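Lin2722 protein (Listeria innocua, PDB 3DS8) is of unknown function but belongs to the alpha/beta hydrolase superfamily and is probably a serine hydrolase of undetermined substrate. Local coordinates at residues T123-G131 with T235-K243. Residues are numbered along the deposited sequence; the frame is centred on the assembly and turned at random.
Sequences TLRKLVAIG and TYWFLEKFK. With SO4 (sulfate ion), chain F.
K126 reaches from the strand to the C-terminal end of helix 229-240 and grips two backbone carbonyls, that of F238 in the last turn and that of F242 just beyond. K126 NZ donates to F238 O at 2.8 Å, almost head-on to the carbonyl (166°). A second bond runs from K126 NZ to F242 O at 3.0 Å, tilted 31° from the carbonyl plane. The chain is extended up to CE and turns only at the last torsion (chi4 -78°), which brings NZ within bonding distance of both oxygens. E173 OE1 forms a salt bridge with the same NZ. Together with the carbonyls it would be expected to stabilise the positive charge. Two residues on along the strand, V128 CG2 packs 3.6 Å from F238 CD2, and CE2 of the same ring touches K126 CB. V128 CG1 meets T235 OG1. L239 CD2 lies alongside the aliphatic part of K126. Strand 123-130 belongs to the central, mainly parallel sheet of the alpha/beta hydrolase fold. Helix 229-240 covers one side of it, and its segment 235-240 runs nearly antiparallel to the strand. A sulfate, probably from the crystallisation liquor, accepts from K126 NZ through O3 at 3.2 Å. K243 NZ approaches O3 too, but that bond is weak. R125 NH1 sits 3.6 Å from K243 NZ beside this anion. Further out, D97 forms a salt bridge with R125. T235 OG1 is hydrogen-bonded to S231 O within its own helix.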
loop_
_atom_site.group_PDB
_atom_site.type_symbol
_atom_site.label_atom_id
_atom_site.label_comp_id
_atom_site.label_asym_id
_atom_site.label_seq_id
_atom_site.Cartn_x
_atom_site.Cartn_y
_atom_site.Cartn_z
ATOM N N THR A 123 -3.264 8.525 -11.256
ATOM C CA THR A 123 -4.307 7.671 -10.711
ATOM C C THR A 123 -3.606 6.417 -10.148
ATOM O O THR A 123 -2.754 5.840 -10.824
ATOM C CB THR A 123 -5.279 7.184 -11.790
ATOM O OG1 THR A 123 -4.549 6.470 -12.775
ATOM C CG2 THR A 123 -5.941 8.284 -12.473
ATOM N N LEU A 124 -3.960 5.999 -8.939
ATOM C CA LEU A 124 -3.404 4.750 -8.376
ATOM C C LEU A 124 -4.048 3.573 -9.108
ATOM O O LEU A 124 -5.253 3.526 -9.294
ATOM C CB LEU A 124 -3.696 4.649 -6.883
ATOM C CG LEU A 124 -2.954 3.652 -6.044
ATOM C CD1 LEU A 124 -1.433 3.850 -6.104
ATOM C CD2 LEU A 124 -3.489 3.791 -4.582
ATOM N N ARG A 125 -3.219 2.667 -9.578
ATOM C CA ARG A 125 -3.649 1.498 -10.296
ATOM C C ARG A 125 -3.551 0.258 -9.383
ATOM O O ARG A 125 -4.566 -0.281 -8.956
ATOM C CB ARG A 125 -2.836 1.331 -11.574
ATOM C CG ARG A 125 -3.264 0.113 -12.402
ATOM C CD ARG A 125 -2.362 -0.158 -13.580
ATOM N NE ARG A 125 -1.016 -0.565 -13.204
ATOM C CZ ARG A 125 -0.176 -1.172 -14.037
ATOM N NH1 ARG A 125 -0.542 -1.438 -15.294
ATOM N NH2 ARG A 125 1.008 -1.531 -13.619
ATOM N N LYS A 126 -2.342 -0.187 -9.085
ATOM C CA LYS A 126 -2.144 -1.315 -8.151
ATOM C C LYS A 126 -1.768 -0.754 -6.795
ATOM O O LYS A 126 -0.944 0.160 -6.715
ATOM C CB LYS A 126 -1.051 -2.224 -8.625
ATOM C CG LYS A 126 -1.388 -2.934 -9.948
ATOM C CD LYS A 126 -0.191 -3.640 -10.482
ATOM C CE LYS A 126 -0.440 -4.310 -11.775
ATOM N NZ LYS A 126 -1.168 -5.590 -11.702
ATOM N N LEU A 127 -2.350 -1.295 -5.743
ATOM C CA LEU A 127 -2.133 -0.870 -4.364
ATOM C C LEU A 127 -1.809 -2.118 -3.554
ATOM O O LEU A 127 -2.646 -3.004 -3.424
ATOM C CB LEU A 127 -3.384 -0.219 -3.774
ATOM C CG LEU A 127 -3.320 0.535 -2.445
ATOM C CD1 LEU A 127 -4.697 1.251 -2.218
ATOM C CD2 LEU A 127 -2.912 -0.378 -1.274
ATOM N N VAL A 128 -0.582 -2.202 -3.056
ATOM C CA VAL A 128 -0.161 -3.263 -2.144
ATOM C C VAL A 128 0.001 -2.714 -0.730
ATOM O O VAL A 128 0.730 -1.725 -0.474
ATOM C CB VAL A 128 1.170 -3.931 -2.601
ATOM C CG1 VAL A 128 1.576 -5.075 -1.630
ATOM C CG2 VAL A 128 1.083 -4.468 -4.035
ATOM N N ALA A 129 -0.778 -3.291 0.197
ATOM C CA ALA A 129 -0.758 -2.876 1.608
ATOM C C ALA A 129 -0.206 -4.027 2.453
ATOM O O ALA A 129 -0.761 -5.114 2.413
ATOM C CB ALA A 129 -2.192 -2.492 2.068
ATOM N N ILE A 130 0.899 -3.787 3.167
ATOM C CA ILE A 130 1.617 -4.855 3.870
ATOM C C ILE A 130 1.484 -4.572 5.372
ATOM O O ILE A 130 2.105 -3.634 5.893
ATOM C CB ILE A 130 3.100 -4.936 3.425
ATOM C CG1 ILE A 130 3.193 -5.090 1.901
ATOM C CG2 ILE A 130 3.810 -6.062 4.156
ATOM C CD1 ILE A 130 4.610 -5.108 1.388
ATOM N N GLY A 131 0.655 -5.382 6.049
ATOM C CA GLY A 131 0.400 -5.242 7.490
ATOM C C GLY A 131 -0.246 -3.915 7.880
ATOM O O GLY A 131 0.079 -3.338 8.920
ATOM N N THR A 235 4.447 -9.383 -3.966
ATOM C CA THR A 235 4.420 -8.040 -4.456
ATOM C C THR A 235 4.931 -7.991 -5.901
ATOM O O THR A 235 4.319 -7.378 -6.773
ATOM C CB THR A 235 5.194 -7.072 -3.498
ATOM O OG1 THR A 235 4.520 -7.034 -2.231
ATOM C CG2 THR A 235 5.209 -5.669 -4.041
ATOM N N TYR A 236 6.084 -8.612 -6.160
ATOM C CA TYR A 236 6.556 -8.716 -7.533
ATOM C C TYR A 236 5.494 -9.308 -8.431
ATOM O O TYR A 236 5.203 -8.752 -9.500
ATOM C CB TYR A 236 7.829 -9.558 -7.616
ATOM C CG TYR A 236 8.193 -9.902 -9.032
ATOM C CD1 TYR A 236 8.820 -8.938 -9.892
ATOM C CD2 TYR A 236 7.891 -11.153 -9.549
ATOM C CE1 TYR A 236 9.137 -9.241 -11.156
ATOM C CE2 TYR A 236 8.182 -11.460 -10.853
ATOM C CZ TYR A 236 8.804 -10.504 -11.654
ATOM O OH TYR A 236 9.142 -10.841 -12.938
ATOM N N TRP A 237 4.934 -10.452 -8.018
ATOM C CA TRP A 237 3.889 -11.115 -8.801
ATOM C C TRP A 237 2.748 -10.166 -9.106
ATOM O O TRP A 237 2.299 -10.097 -10.234
ATOM C CB TRP A 237 3.357 -12.354 -8.069
ATOM C CG TRP A 237 2.130 -12.912 -8.700
ATOM C CD1 TRP A 237 2.073 -13.702 -9.771
ATOM C CD2 TRP A 237 0.797 -12.705 -8.275
ATOM N NE1 TRP A 237 0.768 -13.995 -10.084
ATOM C CE2 TRP A 237 -0.036 -13.400 -9.174
ATOM C CE3 TRP A 237 0.213 -12.005 -7.223
ATOM C CZ2 TRP A 237 -1.401 -13.398 -9.061
ATOM C CZ3 TRP A 237 -1.148 -12.020 -7.120
ATOM C CH2 TRP A 237 -1.929 -12.734 -8.027
ATOM N N PHE A 238 2.269 -9.440 -8.082
ATOM C CA PHE A 238 1.128 -8.563 -8.285
ATOM C C PHE A 238 1.471 -7.401 -9.216
ATOM O O PHE A 238 0.690 -7.022 -10.095
ATOM C CB PHE A 238 0.682 -8.044 -6.935
ATOM C CG PHE A 238 -0.657 -7.394 -6.937
ATOM C CD1 PHE A 238 -1.804 -8.148 -7.179
ATOM C CD2 PHE A 238 -0.787 -6.036 -6.661
ATOM C CE1 PHE A 238 -3.076 -7.551 -7.077
ATOM C CE2 PHE A 238 -2.023 -5.441 -6.571
ATOM C CZ PHE A 238 -3.163 -6.195 -6.774
ATOM N N LEU A 239 2.686 -6.875 -9.074
ATOM C CA LEU A 239 3.113 -5.721 -9.870
ATOM C C LEU A 239 3.492 -6.075 -11.284
ATOM O O LEU A 239 3.289 -5.265 -12.179
ATOM C CB LEU A 239 4.289 -4.975 -9.200
ATOM C CG LEU A 239 4.081 -4.290 -7.851
ATOM C CD1 LEU A 239 5.446 -3.779 -7.294
ATOM C CD2 LEU A 239 3.030 -3.161 -7.970
ATOM N N GLU A 240 4.048 -7.262 -11.504
ATOM C CA GLU A 240 4.650 -7.549 -12.790
ATOM C C GLU A 240 4.015 -8.693 -13.559
ATOM O O GLU A 240 4.242 -8.780 -14.741
ATOM C CB GLU A 240 6.150 -7.800 -12.611
ATOM C CG GLU A 240 6.907 -6.579 -12.067
ATOM C CD GLU A 240 6.765 -5.318 -12.892
ATOM O OE1 GLU A 240 6.655 -5.424 -14.119
ATOM O OE2 GLU A 240 6.784 -4.221 -12.270
ATOM N N LYS A 241 3.267 -9.562 -12.898
ATOM C CA LYS A 241 2.720 -10.791 -13.526
ATOM C C LYS A 241 1.207 -10.815 -13.543
ATOM O O LYS A 241 0.603 -11.228 -14.553
ATOM C CB LYS A 241 3.254 -12.036 -12.818
ATOM C CG LYS A 241 4.752 -12.183 -12.902
ATOM C CD LYS A 241 5.198 -12.290 -14.327
ATOM C CE LYS A 241 6.646 -12.711 -14.479
ATOM N NZ LYS A 241 6.926 -13.129 -15.858
ATOM N N PHE A 242 0.592 -10.356 -12.459
ATOM C CA PHE A 242 -0.855 -10.350 -12.343
ATOM C C PHE A 242 -1.474 -9.347 -13.317
ATOM O O PHE A 242 -1.151 -8.157 -13.296
ATOM C CB PHE A 242 -1.293 -10.027 -10.918
ATOM C CG PHE A 242 -2.800 -9.929 -10.770
ATOM C CD1 PHE A 242 -3.575 -11.040 -10.895
ATOM C CD2 PHE A 242 -3.415 -8.701 -10.532
ATOM C CE1 PHE A 242 -4.973 -10.972 -10.780
ATOM C CE2 PHE A 242 -4.817 -8.615 -10.423
ATOM C CZ PHE A 242 -5.582 -9.754 -10.534
ATOM N N LYS A 243 -2.403 -9.836 -14.131
ATOM C CA LYS A 243 -3.102 -8.962 -15.061
ATOM C C LYS A 243 -4.533 -9.478 -15.146
ATOM O O LYS A 243 -4.750 -10.681 -15.169
ATOM C CB LYS A 243 -2.432 -9.022 -16.438
ATOM C CG LYS A 243 -0.992 -8.432 -16.537
ATOM C CD LYS A 243 -0.988 -6.900 -16.896
ATOM C CE LYS A 243 0.405 -6.178 -16.692
ATOM N NZ LYS A 243 0.337 -4.625 -16.721
HETATM S S SO4 F . -3.496 -4.709 -14.948
HETATM O O1 SO4 F . -3.683 -4.340 -16.363
HETATM O O2 SO4 F . -4.484 -5.800 -14.684
HETATM O O3 SO4 F . -2.102 -5.141 -14.689
HETATM O O4 SO4 F . -3.643 -3.513 -14.079
#